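PDB 7CBD: exoglucanase A from Cellulomonas fimi, which hydrolyses beta-1,4-glucosidic linkages of cellulose with inversion of anomeric configuration, releasing cellobiose from non-reducing chain ends, the segment modelled being its family 6 catalytic domain. Local coordinates for residues Y188-I193 with G291-T296; A348-Y353 with D359-I364. One frame throughout, in Å; residues are numbered along the deposited sequence. Where two conformers were deposited one is given.

Contact 1. Residues Y188-I193 with G291-T296; sequences YNYIDI and GMLVDT
Y190 and L293 mark the closest backbone approach, their CA atoms 8.1 Å apart, too far for direct strand pairing: strand 228-231 lies between 187-192 and 291-295, parallel to both. The contact is therefore made mainly by side chains, with one backbone carbonyl. L293 reaches the Y190 ring from above one face. Its CD1 lies 3.5 Å from Y190 CD1, displaced from the ring centre toward the rim, in a CH-pi contact 18° off the ring normal, while CG of L293 lies above and just beyond the CD1-CE1 rim of Y190. The carbonyl O of G291 comes near the ring plane at the CE1 edge, 4.1 Å from Y190 CE1. Parallel strands backed by helices are the core of the distorted alpha/beta barrel of glycoside hydrolase family 6; I191 and N189 face helix 161-182, whereas Y190 and I193 point toward segment 291-296. The OH of Y190 is bonded to D359. I193 and M292 cross at about a right angle, I193 CD1 resting 3.7 Å from M292 CE. CB of M292 points away from segment 188-193, but bends at chi2 (-61°) and chi3 (-78°) curl the thioether chain back until its methyl touches.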
loop_
_atom_site.group_PDB
_atom_site.type_symbol
_atom_site.label_atom_id
_atom_site.label_comp_id
_atom_site.label_asym_id
_atom_site.label_seq_id
_atom_site.Cartn_x
_atom_site.Cartn_y
_atom_site.Cartn_z
ATOM N N TYR A 188 -0.118 10.803 12.987
ATOM C CA TYR A 188 -0.690 9.514 13.362
ATOM C C TYR A 188 0.095 8.452 12.612
ATOM O O TYR A 188 0.136 8.465 11.380
ATOM C CB TYR A 188 -2.176 9.475 12.969
ATOM C CG TYR A 188 -2.971 10.499 13.760
ATOM C CD1 TYR A 188 -3.680 10.119 14.892
ATOM C CD2 TYR A 188 -2.962 11.854 13.415
ATOM C CE1 TYR A 188 -4.371 11.052 15.657
ATOM C CE2 TYR A 188 -3.652 12.803 14.173
ATOM C CZ TYR A 188 -4.352 12.390 15.299
ATOM O OH TYR A 188 -5.035 13.305 16.078
ATOM N N ASN A 189 0.743 7.553 13.348
ATOM C CA ASN A 189 1.683 6.601 12.769
ATOM C C ASN A 189 0.988 5.273 12.521
ATOM O O ASN A 189 0.515 4.628 13.468
ATOM C CB ASN A 189 2.862 6.384 13.712
ATOM C CG ASN A 189 3.733 7.602 13.828
ATOM O OD1 ASN A 189 3.865 8.377 12.886
ATOM N ND2 ASN A 189 4.331 7.788 14.994
ATOM N N TYR A 190 0.959 4.854 11.256
ATOM C CA TYR A 190 0.395 3.571 10.854
ATOM C C TYR A 190 1.537 2.691 10.363
ATOM O O TYR A 190 2.115 2.946 9.300
ATOM C CB TYR A 190 -0.669 3.762 9.778
ATOM C CG TYR A 190 -1.966 4.315 10.334
ATOM C CD1 TYR A 190 -2.985 3.461 10.741
ATOM C CD2 TYR A 190 -2.170 5.690 10.468
ATOM C CE1 TYR A 190 -4.181 3.957 11.266
ATOM C CE2 TYR A 190 -3.358 6.199 10.996
ATOM C CZ TYR A 190 -4.357 5.321 11.386
ATOM O OH TYR A 190 -5.537 5.813 11.899
ATOM N N ILE A 191 1.869 1.672 11.150
ATOM C CA ILE A 191 2.955 0.759 10.812
ATOM C C ILE A 191 2.489 -0.191 9.711
ATOM O O ILE A 191 1.392 -0.754 9.775
ATOM C CB ILE A 191 3.412 -0.001 12.069
ATOM C CG1 ILE A 191 4.280 0.905 12.958
ATOM C CG2 ILE A 191 4.131 -1.302 11.705
ATOM C CD1 ILE A 191 5.728 1.018 12.502
ATOM N N ASP A 192 3.326 -0.385 8.697
ATOM C CA ASP A 192 2.981 -1.301 7.623
ATOM C C ASP A 192 3.005 -2.745 8.122
ATOM O O ASP A 192 3.922 -3.154 8.840
ATOM C CB ASP A 192 3.984 -1.156 6.487
ATOM C CG ASP A 192 3.645 -2.034 5.325
ATOM O OD1 ASP A 192 2.862 -1.565 4.483
ATOM O OD2 ASP A 192 4.124 -3.194 5.277
ATOM N N ILE A 193 2.001 -3.526 7.715
ATOM C CA ILE A 193 1.924 -4.928 8.127
ATOM C C ILE A 193 1.851 -5.882 6.936
ATOM O O ILE A 193 1.264 -6.965 7.029
ATOM C CB ILE A 193 0.802 -5.184 9.157
ATOM C CG1 ILE A 193 -0.576 -4.838 8.585
ATOM C CG2 ILE A 193 1.093 -4.438 10.440
ATOM C CD1 ILE A 193 -1.707 -5.505 9.333
ATOM N N GLY A 291 -6.217 0.834 15.387
ATOM C CA GLY A 291 -7.061 0.727 14.213
ATOM C C GLY A 291 -6.278 0.271 13.002
ATOM O O GLY A 291 -5.045 0.361 12.969
ATOM N N MET A 292 -6.991 -0.210 11.991
ATOM C CA MET A 292 -6.386 -0.815 10.816
ATOM C C MET A 292 -6.795 -0.042 9.572
ATOM O O MET A 292 -7.903 0.492 9.488
ATOM C CB MET A 292 -6.829 -2.284 10.656
ATOM C CG MET A 292 -6.751 -3.096 11.952
ATOM S SD MET A 292 -5.111 -3.250 12.691
ATOM C CE MET A 292 -4.443 -4.504 11.615
ATOM N N LEU A 293 -5.886 0.002 8.602
ATOM C CA LEU A 293 -6.159 0.536 7.277
ATOM C C LEU A 293 -5.870 -0.546 6.247
ATOM O O LEU A 293 -4.986 -1.379 6.453
ATOM C CB LEU A 293 -5.247 1.722 6.944
ATOM C CG LEU A 293 -5.258 2.920 7.886
ATOM C CD1 LEU A 293 -4.176 3.898 7.475
ATOM C CD2 LEU A 293 -6.622 3.604 7.873
ATOM N N VAL A 294 -6.608 -0.534 5.134
ATOM C CA VAL A 294 -6.258 -1.325 3.958
ATOM C C VAL A 294 -6.046 -0.371 2.792
ATOM O O VAL A 294 -6.891 0.496 2.541
ATOM C CB VAL A 294 -7.325 -2.380 3.602
ATOM C CG1 VAL A 294 -6.884 -3.170 2.373
ATOM C CG2 VAL A 294 -7.564 -3.321 4.755
ATOM N N ASP A 295 -4.920 -0.531 2.090
ATOM C CA ASP A 295 -4.677 0.146 0.823
ATOM C C ASP A 295 -5.499 -0.562 -0.243
ATOM O O ASP A 295 -5.164 -1.681 -0.650
ATOM C CB ASP A 295 -3.191 0.068 0.481
ATOM C CG ASP A 295 -2.833 0.824 -0.790
ATOM O OD1 ASP A 295 -3.742 1.379 -1.443
ATOM O OD2 ASP A 295 -1.635 0.882 -1.134
ATOM N N THR A 296 -6.583 0.082 -0.684
ATOM C CA THR A 296 -7.504 -0.476 -1.671
ATOM C C THR A 296 -7.242 0.055 -3.080
ATOM O O THR A 296 -8.088 -0.097 -3.972
ATOM C CB THR A 296 -8.950 -0.201 -1.250
ATOM O OG1 THR A 296 -9.121 1.206 -1.045
ATOM C CG2 THR A 296 -9.285 -0.933 0.040
#

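Contact 2. Residues A348-Y353 with D359-I364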
loop_
_atom_site.group_PDB
_atom_site.type_symbol
_atom_site.label_atom_id
_atom_site.label_comp_id
_atom_site.label_asym_id
_atom_site.label_seq_id
_atom_site.Cartn_x
_atom_site.Cartn_y
_atom_site.Cartn_z
ATOM N N ALA A 348 -13.786 6.775 5.064
ATOM C CA ALA A 348 -13.619 6.693 6.506
ATOM C C ALA A 348 -14.534 5.621 7.081
ATOM O O ALA A 348 -15.663 5.439 6.616
ATOM C CB ALA A 348 -13.963 8.037 7.139
ATOM N N THR A 349 -14.035 4.910 8.094
ATOM C CA THR A 349 -14.797 3.965 8.908
ATOM C C THR A 349 -15.799 3.139 8.090
ATOM O O THR A 349 -17.008 3.211 8.336
ATOM C CB THR A 349 -15.487 4.662 10.078
ATOM O OG1 THR A 349 -16.361 5.695 9.595
ATOM C CG2 THR A 349 -14.462 5.272 11.009
ATOM N N PRO A 350 -15.333 2.362 7.112
ATOM C CA PRO A 350 -16.270 1.573 6.302
ATOM C C PRO A 350 -17.022 0.574 7.168
ATOM O O PRO A 350 -16.465 -0.009 8.100
ATOM C CB PRO A 350 -15.359 0.868 5.294
ATOM C CG PRO A 350 -14.013 0.836 5.955
ATOM C CD PRO A 350 -13.934 2.127 6.705
ATOM N N SER A 351 -18.293 0.374 6.844
ATOM C CA SER A 351 -19.166 -0.474 7.638
ATOM C C SER A 351 -19.089 -1.923 7.165
ATOM O O SER A 351 -18.629 -2.223 6.059
ATOM C CB SER A 351 -20.609 0.012 7.526
ATOM O OG SER A 351 -21.073 -0.161 6.204
ATOM N N GLY A 352 -19.551 -2.826 8.029
ATOM C CA GLY A 352 -19.724 -4.222 7.684
ATOM C C GLY A 352 -18.573 -5.144 8.024
ATOM O O GLY A 352 -18.661 -6.343 7.723
ATOM N N TYR A 353 -17.511 -4.635 8.647
ATOM C CA TYR A 353 -16.296 -5.405 8.898
ATOM C C TYR A 353 -15.805 -5.176 10.325
ATOM O O TYR A 353 -14.635 -4.865 10.560
ATOM C CB TYR A 353 -15.191 -5.003 7.926
ATOM C CG TYR A 353 -15.608 -4.904 6.478
ATOM C CD1 TYR A 353 -15.859 -6.044 5.723
ATOM C CD2 TYR A 353 -15.726 -3.667 5.858
ATOM C CE1 TYR A 353 -16.221 -5.953 4.393
ATOM C CE2 TYR A 353 -16.086 -3.567 4.528
ATOM C CZ TYR A 353 -16.338 -4.710 3.804
ATOM O OH TYR A 353 -16.703 -4.600 2.478
ATOM N N ASP A 359 -10.112 1.848 10.462
ATOM C CA ASP A 359 -10.238 3.301 10.534
ATOM C C ASP A 359 -10.700 3.888 9.206
ATOM O O ASP A 359 -11.417 4.898 9.193
ATOM C CB ASP A 359 -8.889 3.933 10.894
ATOM C CG ASP A 359 -8.537 3.806 12.367
ATOM O OD1 ASP A 359 -9.381 3.387 13.189
ATOM O OD2 ASP A 359 -7.382 4.132 12.707
ATOM N N ALA A 360 -10.279 3.293 8.090
ATOM C CA ALA A 360 -10.529 3.816 6.751
ATOM C C ALA A 360 -10.008 2.830 5.717
ATOM O O ALA A 360 -9.134 2.003 6.002
ATOM C CB ALA A 360 -9.831 5.161 6.536
ATOM N N PHE A 361 -10.564 2.930 4.509
ATOM C CA PHE A 361 -9.878 2.488 3.300
ATOM C C PHE A 361 -9.152 3.695 2.725
ATOM O O PHE A 361 -9.681 4.815 2.728
ATOM C CB PHE A 361 -10.862 1.938 2.260
ATOM C CG PHE A 361 -11.578 0.695 2.699
ATOM C CD1 PHE A 361 -10.921 -0.273 3.442
ATOM C CD2 PHE A 361 -12.908 0.486 2.358
ATOM C CE1 PHE A 361 -11.576 -1.418 3.849
ATOM C CE2 PHE A 361 -13.571 -0.667 2.760
ATOM C CZ PHE A 361 -12.905 -1.614 3.514
ATOM N N VAL A 362 -7.929 3.461 2.242
ATOM C CA VAL A 362 -7.052 4.509 1.740
ATOM C C VAL A 362 -6.426 4.017 0.446
ATOM O O VAL A 362 -6.331 2.814 0.197
ATOM C CB VAL A 362 -5.949 4.868 2.763
ATOM C CG1 VAL A 362 -6.521 5.671 3.913
ATOM C CG2 VAL A 362 -5.301 3.593 3.291
ATOM N N TRP A 363 -5.991 4.965 -0.385
ATOM C CA TRP A 363 -5.149 4.667 -1.547
ATOM C C TRP A 363 -3.747 5.137 -1.187
ATOM O O TRP A 363 -3.419 6.322 -1.333
ATOM C CB TRP A 363 -5.657 5.349 -2.810
ATOM C CG TRP A 363 -6.867 4.705 -3.389
ATOM C CD1 TRP A 363 -7.570 3.642 -2.884
ATOM C CD2 TRP A 363 -7.524 5.083 -4.602
ATOM N NE1 TRP A 363 -8.624 3.334 -3.724
ATOM C CE2 TRP A 363 -8.621 4.214 -4.777
ATOM C CE3 TRP A 363 -7.290 6.079 -5.554
ATOM C CZ2 TRP A 363 -9.484 4.312 -5.870
ATOM C CZ3 TRP A 363 -8.148 6.180 -6.637
ATOM C CH2 TRP A 363 -9.234 5.299 -6.785
ATOM N N ILE A 364 -2.926 4.214 -0.689
ATOM C CA ILE A 364 -1.555 4.570 -0.354
ATOM C C ILE A 364 -0.698 4.597 -1.614
ATOM O O ILE A 364 -0.152 5.636 -1.992
ATOM C CB ILE A 364 -0.981 3.661 0.751
ATOM C CG1 ILE A 364 -1.851 3.705 2.015
ATOM C CG2 ILE A 364 0.433 4.086 1.081
ATOM C CD1 ILE A 364 -2.047 5.097 2.616
#
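A348 and A360 form an antiparallel, non-hydrogen-bonded pair with CA atoms 4.2 Å apart and both methyl groups on the same face of the sheet; A360 CB sits 4.1 Å from A348 CA. Of the backbone bonds flanking this pair, one joins T349 N to D359 O at 2.8 Å, with a nearly straight N-H...O; the other links F361 with E347. The T349 N-H comes from well above the carbonyl plane of D359, 48° out of it, and the same oxygen also accepts a bond from N8 ND2, so two donors grip it. The methyl CG2 of T349 packs 3.6 Å from D359 O as a van der Waals neighbour. The strands 347-348 and 358-362 thus make a hairpin with a long, irregular loop, which extends the parallel sheet of the family 6 domain by a short antiparallel strand beyond 358-362. Regular pairing ends after A348, where T349 turns out of the strand.

Beyond T349 the contact is apolar. P350 stands steeply on the F361 ring with its CG-CB edge down: CG is over the middle of the ring, 3.6 Å from the centroid and 13° off the normal, a CH-pi contact, while P350 CB presses on the rim at F361 CE2, 3.5 Å away. With CG anti to its own carbonyl carbon (chi1 -65°), the F361 ring is carried beneath the proline. Y353 closes the loop back onto the ring, its CE2 meeting F361 at the edge, 3.9 Å from CZ, the two side chains crossing at about a right angle. P350 and Y353 also touch L358.

Overall arrangement
Contacts 1 and 2 lie with their centres 10 Å apart and share one sheet, in which strand 291-295 of contact 1 is the parallel neighbour of strand 358-362 of contact 2. M292 O accepts a probable hydrogen bond from D359 N at 2.8 Å, and the bond between Y190 OH and D359 OD2, 2.6 Å long, ties the phenol of contact 1 to D359 of contact 2. D359 thus serves both contacts. Contact 1 is the one nearer the catalytic machinery: the side chain of I193 is about 11 Å from that of D149, the predicted proton donor. Contact 2 lies away from the annotated sites, on the side of strand 291-295 away from strand 228-231.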